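Local coordinates for translocator protein bipD (Burkholderia pseudomallei, PDB 3NFT), which is a type III secretion protein required for epithelial-cell invasion, intracellular survival and vesicle escape, and probably regulates secretion of the effectors BipB and BipC, at residues Thr148-Phe151 / Gln152-Ala155; Ala249-Thr252 / Ala253-Gln257; Ala91-Asn94 / Leu95-Leu99. All blocks are in the same frame, centred on the assembly; numbering follows the deposited sequence.

Contact 1 of 3, residues Thr148-Phe151 / Gln152-Ala155; sequences TKYF and QSVA
Tyr150 and Val154 meet one helical turn apart, their side chains running side by side in the same direction. The touching branch of the valine is CG2, which lies 3.6 Å from Tyr150 CE1 and also comes near CD1 of that ring. With Val154 CG1 anti to the backbone N (chi1 175°), CG2 is left beside that nitrogen, on the side of the preceding turn, and it rests 3.3 Å from Tyr150 O as well. The same carbonyl oxygen carries two hydrogen bonds: Val154 N donates to it at 2.9 Å, nearly in line with the C=O bond, while in the conformer described Ser153 OG donates at 2.7 Å and arrives far more from the side, at a C=O...donor angle of 119°. In that conformer the serine hydroxyl is turned back onto its own helix at the margin of the packed face. Gln152 is buried and extended, and both ends of its amide are satisfied by helix 76-103: NE2 bonds to Asp79 OD1, and OE1 accepts from Arg82 NH1. The loose side is that of Lys149, an exposed residue whose CD stays 4.2 Å from Gln152 OE1, and of the partly exposed Ser153. On the buried side, Phe151 stacks on Phe54 and meets Phe78 with the ring planes about 70° apart. There helix 121-160, in a predicted coiled-coil stretch, is flanked by three others: Ile261 and Val265 of helix 244-295 meet Phe151, Ile51 and Phe54 come from helix 41-56, and Phe78 belongs to helix 76-103.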
loop_
_atom_site.group_PDB
_atom_site.type_symbol
_atom_site.label_atom_id
_atom_site.label_comp_id
_atom_site.label_asym_id
_atom_site.label_seq_id
_atom_site.Cartn_x
_atom_site.Cartn_y
_atom_site.Cartn_z
ATOM N N THR A 148 4.329 29.660 8.084
ATOM C CA THR A 148 3.400 30.706 8.477
ATOM C C THR A 148 3.968 31.520 9.640
ATOM O O THR A 148 3.772 32.725 9.720
ATOM C CB THR A 148 2.001 30.141 8.802
ATOM O OG1 THR A 148 1.514 29.422 7.649
ATOM C CG2 THR A 148 1.024 31.262 9.170
ATOM N N LYS A 149 4.684 30.859 10.551
ATOM C CA LYS A 149 5.383 31.607 11.581
ATOM C C LYS A 149 6.415 32.574 11.007
ATOM O O LYS A 149 6.536 33.731 11.439
ATOM C CB LYS A 149 6.041 30.633 12.552
ATOM C CG LYS A 149 6.847 31.316 13.597
ATOM C CD LYS A 149 6.052 32.139 14.577
ATOM C CE LYS A 149 6.900 32.380 15.839
ATOM N NZ LYS A 149 6.401 33.493 16.656
ATOM N N TYR A 150 7.186 32.101 10.037
ATOM C CA TYR A 150 8.098 32.964 9.290
ATOM C C TYR A 150 7.390 34.157 8.671
ATOM O O TYR A 150 7.795 35.300 8.813
ATOM C CB TYR A 150 8.780 32.149 8.218
ATOM C CG TYR A 150 9.368 32.889 7.028
ATOM C CD1 TYR A 150 10.399 33.824 7.173
ATOM C CD2 TYR A 150 8.950 32.605 5.747
ATOM C CE1 TYR A 150 10.951 34.440 6.084
ATOM C CE2 TYR A 150 9.498 33.229 4.641
ATOM C CZ TYR A 150 10.506 34.154 4.810
ATOM O OH TYR A 150 11.073 34.750 3.711
ATOM N N PHE A 151 6.290 33.849 7.984
ATOM C CA PHE A 151 5.488 34.848 7.266
ATOM C C PHE A 151 5.001 35.899 8.260
ATOM O O PHE A 151 5.080 37.084 7.987
ATOM C CB PHE A 151 4.341 34.099 6.583
ATOM C CG PHE A 151 3.593 34.856 5.513
ATOM C CD1 PHE A 151 4.241 35.582 4.528
ATOM C CD2 PHE A 151 2.196 34.720 5.444
ATOM C CE1 PHE A 151 3.535 36.200 3.496
ATOM C CE2 PHE A 151 1.491 35.310 4.412
ATOM C CZ PHE A 151 2.150 36.055 3.448
ATOM N N GLN A 152 4.529 35.427 9.424
ATOM C CA GLN A 152 4.108 36.252 10.531
ATOM C C GLN A 152 5.215 37.133 11.048
ATOM O O GLN A 152 5.013 38.312 11.314
ATOM C CB GLN A 152 3.510 35.393 11.654
ATOM C CG GLN A 152 2.907 36.120 12.839
ATOM C CD GLN A 152 2.214 35.150 13.798
ATOM O OE1 GLN A 152 2.344 33.933 13.671
ATOM N NE2 GLN A 152 1.458 35.668 14.736
ATOM N N SER A 153 6.410 36.560 11.188
ATOM C CA SER A 153 7.527 37.310 11.748
ATOM C C SER A 153 7.982 38.412 10.783
ATOM O O SER A 153 8.423 39.477 11.207
ATOM C CB SER A 153 8.691 36.372 12.104
ATOM O OG SER A 153 9.332 35.864 10.951
ATOM N N VAL A 154 7.830 38.174 9.473
ATOM C CA VAL A 154 8.128 39.191 8.458
ATOM C C VAL A 154 7.074 40.304 8.528
ATOM O O VAL A 154 7.387 41.469 8.542
ATOM C CB VAL A 154 8.245 38.583 7.059
ATOM C CG1 VAL A 154 8.435 39.665 5.999
ATOM C CG2 VAL A 154 9.393 37.552 6.979
ATOM N N ALA A 155 5.809 39.925 8.663
ATOM C CA ALA A 155 4.772 40.940 8.883
ATOM C C ALA A 155 5.001 41.778 10.123
ATOM O O ALA A 155 4.773 42.986 10.121
ATOM C CB ALA A 155 3.388 40.280 8.895
#

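Contact 2 of 3, residues Ala249-Thr252 / Ala253-Gln257; sequences AWNT and AFSGQ
Regular i to i+4 hydrogen bonds join Ala249-Thr252 to Ala253-Gln257, among them Phe254 N to Trp250 O at 2.9 Å with an N-H...O angle of 162°. The aromatic side chains of these same two residues lie side by side and point the same way. Their closest approach is 3.4 Å, from Trp250 CZ2 to Phe254 CD1, and CZ2 is also 3.7 Å from Phe254 CG. The six-membered ring of the indole and the phenyl ring have centroids 5.0 Å apart and planes inclined at 40°, an oblique pairing in which Phe254 CB sits over the rim of one indole face and Trp250 CH2 over the rim of one phenyl face. Both side chains leave the backbone with CG anti to the backbone N, which keeps the rings abreast on one side of the helix. This stretch belongs to helix 244-295, the long C-terminal helix of the tip-protein fold, within a region predicted to form coiled coil. The aromatic pair faces inward: Trp250 NE1 bonds to Ser234 OG and its ring meets that of Trp242, while Phe254 packs on Met231 of helix 226-233 and on Leu161. Around the helix, Asn251 O is gripped twice by Ser255, at 2.8 Å by its backbone N and at 2.9 Å by its OG. The two donors reach the oxygen from opposite faces of the carbonyl plane, with OG 38° out of it. On the exposed flank, Thr252 OG1 turns back to bond to Gln248 O.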
loop_
_atom_site.group_PDB
_atom_site.type_symbol
_atom_site.label_atom_id
_atom_site.label_comp_id
_atom_site.label_asym_id
_atom_site.label_seq_id
_atom_site.Cartn_x
_atom_site.Cartn_y
_atom_site.Cartn_z
ATOM N N ALA A 249 12.081 55.151 -4.306
ATOM C CA ALA A 249 12.890 54.155 -4.984
ATOM C C ALA A 249 13.272 53.033 -4.025
ATOM O O ALA A 249 13.238 51.846 -4.397
ATOM C CB ALA A 249 14.154 54.777 -5.556
ATOM N N TRP A 250 13.674 53.397 -2.806
ATOM C CA TRP A 250 14.018 52.411 -1.800
ATOM C C TRP A 250 12.785 51.562 -1.425
ATOM O O TRP A 250 12.839 50.341 -1.353
ATOM C CB TRP A 250 14.634 53.071 -0.548
ATOM C CG TRP A 250 14.675 52.068 0.565
ATOM C CD1 TRP A 250 15.569 51.039 0.717
ATOM C CD2 TRP A 250 13.679 51.879 1.586
ATOM N NE1 TRP A 250 15.228 50.281 1.806
ATOM C CE2 TRP A 250 14.071 50.766 2.355
ATOM C CE3 TRP A 250 12.530 52.578 1.947
ATOM C CZ2 TRP A 250 13.321 50.307 3.440
ATOM C CZ3 TRP A 250 11.791 52.134 3.025
ATOM C CH2 TRP A 250 12.179 51.010 3.755
ATOM N N ASN A 251 11.660 52.235 -1.208
ATOM C CA ASN A 251 10.408 51.571 -0.814
ATOM C C ASN A 251 9.995 50.579 -1.888
ATOM O O ASN A 251 9.561 49.480 -1.604
ATOM C CB ASN A 251 9.325 52.632 -0.599
ATOM C CG ASN A 251 8.089 52.117 0.107
ATOM O OD1 ASN A 251 8.076 51.020 0.680
ATOM N ND2 ASN A 251 7.049 52.946 0.117
ATOM N N THR A 252 10.171 50.967 -3.150
ATOM C CA THR A 252 9.825 50.077 -4.246
ATOM C C THR A 252 10.694 48.822 -4.232
ATOM O O THR A 252 10.202 47.712 -4.419
ATOM C CB THR A 252 9.895 50.804 -5.591
ATOM O OG1 THR A 252 8.902 51.851 -5.593
ATOM C CG2 THR A 252 9.668 49.846 -6.765
ATOM N N ALA A 253 11.994 48.989 -4.008
ATOM C CA ALA A 253 12.856 47.824 -3.920
ATOM C C ALA A 253 12.476 46.936 -2.748
ATOM O O ALA A 253 12.442 45.715 -2.872
ATOM C CB ALA A 253 14.311 48.250 -3.814
ATOM N N PHE A 254 12.192 47.564 -1.619
ATOM C CA PHE A 254 11.824 46.833 -0.404
ATOM C C PHE A 254 10.562 46.023 -0.636
ATOM O O PHE A 254 10.484 44.836 -0.301
ATOM C CB PHE A 254 11.647 47.824 0.752
ATOM C CG PHE A 254 11.707 47.197 2.104
ATOM C CD1 PHE A 254 12.939 46.973 2.724
ATOM C CD2 PHE A 254 10.556 46.848 2.747
ATOM C CE1 PHE A 254 13.015 46.409 3.993
ATOM C CE2 PHE A 254 10.617 46.260 4.033
ATOM C CZ PHE A 254 11.855 46.053 4.644
ATOM N N SER A 255 9.581 46.676 -1.255
ATOM C CA SER A 255 8.323 46.040 -1.604
ATOM C C SER A 255 8.485 44.885 -2.563
ATOM O O SER A 255 7.727 43.909 -2.499
ATOM C CB SER A 255 7.374 47.078 -2.219
ATOM O OG SER A 255 7.030 48.042 -1.246
ATOM N N GLY A 256 9.440 44.996 -3.482
ATOM C CA GLY A 256 9.739 43.904 -4.377
ATOM C C GLY A 256 10.131 42.641 -3.612
ATOM O O GLY A 256 9.640 41.553 -3.903
ATOM N N GLN A 257 10.972 42.788 -2.595
ATOM C CA GLN A 257 11.369 41.648 -1.770
ATOM C C GLN A 257 10.187 41.121 -0.930
ATOM O O GLN A 257 9.982 39.924 -0.839
ATOM C CB GLN A 257 12.516 42.041 -0.868
ATOM C CG GLN A 257 13.778 42.415 -1.641
ATOM C CD GLN A 257 14.320 41.295 -2.551
ATOM O OE1 GLN A 257 14.275 40.098 -2.209
ATOM N NE2 GLN A 257 14.825 41.691 -3.730
#

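Contact 3 of 3, residues Ala91-Asn94 / Leu95-Leu99; sequences AQRN and LLERL
Arg93 and Glu97 form a salt bridge across one turn of the helix, NE to OE2 at 3.3 Å. As a hydrogen bond it is weak, with an N-H...O angle of 134°, and the guanidinium and carboxylate planes stand 87° apart, so the two groups do not pair as parallel plates. Aliphatic atoms share the contact: Arg93 CG lies 3.6 Å from Glu97 OE2. A water reinforces the link, accepting from Arg93 NE and donating to Glu97 OE2 at 2.7 Å. Torsions account for the meeting. The arginine runs fully extended from CG to NE, starting anti to its main-chain nitrogen (chi1 -172°), whereas Glu97 CG is anti to its carbonyl carbon and beside its N, which brings it back over the previous turn, 3.3 Å from Arg93 O. Next to this pair, Arg98 bends at chi3 and comes back toward Asn94, its NH1 lying 3.7 Å from Asn94 CB. One face of its guanidinium lies over Leu95 CA, toward the rim. A second water sits at the edge of that group, in its plane; it donates to Ala91 O at 2.8 Å and accepts a weak bond from Arg98 NH1. Farther out, Arg98 NH2 is held by Ala36 O, and Arg93 NH1 has a long, weak ion pair with Asp138 of helix 121-160. Leu95 and Leu96 pack against the neighbouring helices: Leu96 meets Phe279 of helix 244-295 and Ile130 and Ile137 of helix 121-160, and Leu95 meets Val283 of helix 244-295. The result is an amphipathic helix, with an i to i+4 salt bridge on its polar flank and leucines turned into a helical bundle.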
loop_
_atom_site.group_PDB
_atom_site.type_symbol
_atom_site.label_atom_id
_atom_site.label_comp_id
_atom_site.label_asym_id
_atom_site.label_seq_id
_atom_site.Cartn_x
_atom_site.Cartn_y
_atom_site.Cartn_z
ATOM N N ALA A 91 -7.765 16.604 12.884
ATOM C CA ALA A 91 -9.019 16.047 12.389
ATOM C C ALA A 91 -8.769 15.009 11.299
ATOM O O ALA A 91 -9.410 13.953 11.246
ATOM C CB ALA A 91 -9.932 17.162 11.898
ATOM N N GLN A 92 -7.803 15.301 10.428
ATOM C CA GLN A 92 -7.460 14.366 9.373
ATOM C C GLN A 92 -6.899 13.069 9.940
ATOM O O GLN A 92 -7.270 11.970 9.508
ATOM C CB GLN A 92 -6.444 14.984 8.434
ATOM C CG GLN A 92 -6.947 16.068 7.539
ATOM C CD GLN A 92 -5.826 16.718 6.738
ATOM O OE1 GLN A 92 -4.771 17.031 7.289
ATOM N NE2 GLN A 92 -6.067 16.953 5.423
ATOM N N ARG A 93 -5.969 13.194 10.884
ATOM C CA ARG A 93 -5.377 12.007 11.518
ATOM C C ARG A 93 -6.440 11.167 12.216
ATOM O O ARG A 93 -6.436 9.934 12.129
ATOM C CB ARG A 93 -4.287 12.416 12.515
ATOM C CG ARG A 93 -3.504 11.207 13.051
ATOM C CD ARG A 93 -2.303 11.586 13.919
ATOM N NE ARG A 93 -1.544 10.388 14.330
ATOM C CZ ARG A 93 -0.407 9.947 13.780
ATOM N NH1 ARG A 93 0.182 10.582 12.770
ATOM N NH2 ARG A 93 0.167 8.848 14.268
ATOM N N ASN A 94 -7.341 11.841 12.926
ATOM C CA ASN A 94 -8.419 11.146 13.645
ATOM C C ASN A 94 -9.281 10.338 12.674
ATOM O O ASN A 94 -9.637 9.191 12.961
ATOM C CB ASN A 94 -9.302 12.133 14.408
ATOM C CG ASN A 94 -8.655 12.690 15.677
ATOM O OD1 ASN A 94 -9.173 13.652 16.252
ATOM N ND2 ASN A 94 -7.546 12.106 16.118
ATOM N N LEU A 95 -9.612 10.924 11.527
ATOM C CA LEU A 95 -10.439 10.226 10.547
ATOM C C LEU A 95 -9.690 9.008 9.982
ATOM O O LEU A 95 -10.248 7.941 9.810
ATOM C CB LEU A 95 -10.888 11.180 9.437
ATOM C CG LEU A 95 -11.731 10.605 8.288
ATOM C CD1 LEU A 95 -12.903 9.760 8.792
ATOM C CD2 LEU A 95 -12.239 11.719 7.365
ATOM N N LEU A 96 -8.419 9.176 9.662
ATOM C CA LEU A 96 -7.622 8.023 9.212
ATOM C C LEU A 96 -7.568 6.914 10.263
ATOM O O LEU A 96 -7.676 5.739 9.937
ATOM C CB LEU A 96 -6.206 8.461 8.804
ATOM C CG LEU A 96 -6.095 9.289 7.524
ATOM C CD1 LEU A 96 -4.632 9.609 7.186
ATOM C CD2 LEU A 96 -6.739 8.627 6.337
ATOM N N GLU A 97 -7.411 7.293 11.518
ATOM C CA GLU A 97 -7.374 6.309 12.611
ATOM C C GLU A 97 -8.686 5.518 12.680
ATOM O O GLU A 97 -8.675 4.299 12.893
ATOM C CB GLU A 97 -7.055 7.000 13.942
ATOM C CG GLU A 97 -5.594 7.427 14.028
ATOM C CD GLU A 97 -5.254 8.246 15.272
ATOM O OE1 GLU A 97 -6.162 8.559 16.075
ATOM O OE2 GLU A 97 -4.059 8.571 15.450
ATOM N N ARG A 98 -9.817 6.202 12.481
ATOM C CA ARG A 98 -11.121 5.519 12.474
ATOM C C ARG A 98 -11.252 4.566 11.303
ATOM O O ARG A 98 -11.766 3.464 11.460
ATOM C CB ARG A 98 -12.277 6.525 12.468
ATOM C CG ARG A 98 -12.280 7.389 13.707
ATOM C CD ARG A 98 -13.615 8.063 13.984
ATOM N NE ARG A 98 -14.030 9.022 12.965
ATOM C CZ ARG A 98 -13.597 10.286 12.866
ATOM N NH1 ARG A 98 -12.686 10.789 13.701
ATOM N NH2 ARG A 98 -14.069 11.059 11.906
ATOM N N LEU A 99 -10.784 4.992 10.132
ATOM C CA LEU A 99 -10.799 4.139 8.935
ATOM C C LEU A 99 -9.914 2.911 9.114
ATOM O O LEU A 99 -10.291 1.797 8.730
ATOM C CB LEU A 99 -10.394 4.944 7.697
ATOM C CG LEU A 99 -11.404 6.019 7.270
ATOM C CD1 LEU A 99 -10.780 7.038 6.309
ATOM C CD2 LEU A 99 -12.641 5.373 6.615
HETATM O O HOH W 1 -12.017 13.772 12.249
HETATM O O HOH W 2 -2.624 9.884 17.302
#

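How the contacts relate
Along the chain, contact 3 comes first, on helix 76-103; contact 1 follows on helix 121-160, the next helix in sequence, and contact 2 lies last, on helix 244-295. Contact 1 is nearest the middle, its centre about 9 Å from that of the chain, whereas contacts 2 and 3 lie on opposite sides of it, their centres about 46 Å apart. Centre to centre, contact 1 is about 18 Å from contact 2 and 30 Å from contact 3; none touches another. All three helices pack together in the elongated bundle. Contacts 1 and 2 fall in its two predicted coiled-coil segments; the coiled-coil region holds residues involved in interactions with the needle or itself, which the N-terminal domain keeps from premature oligomerization.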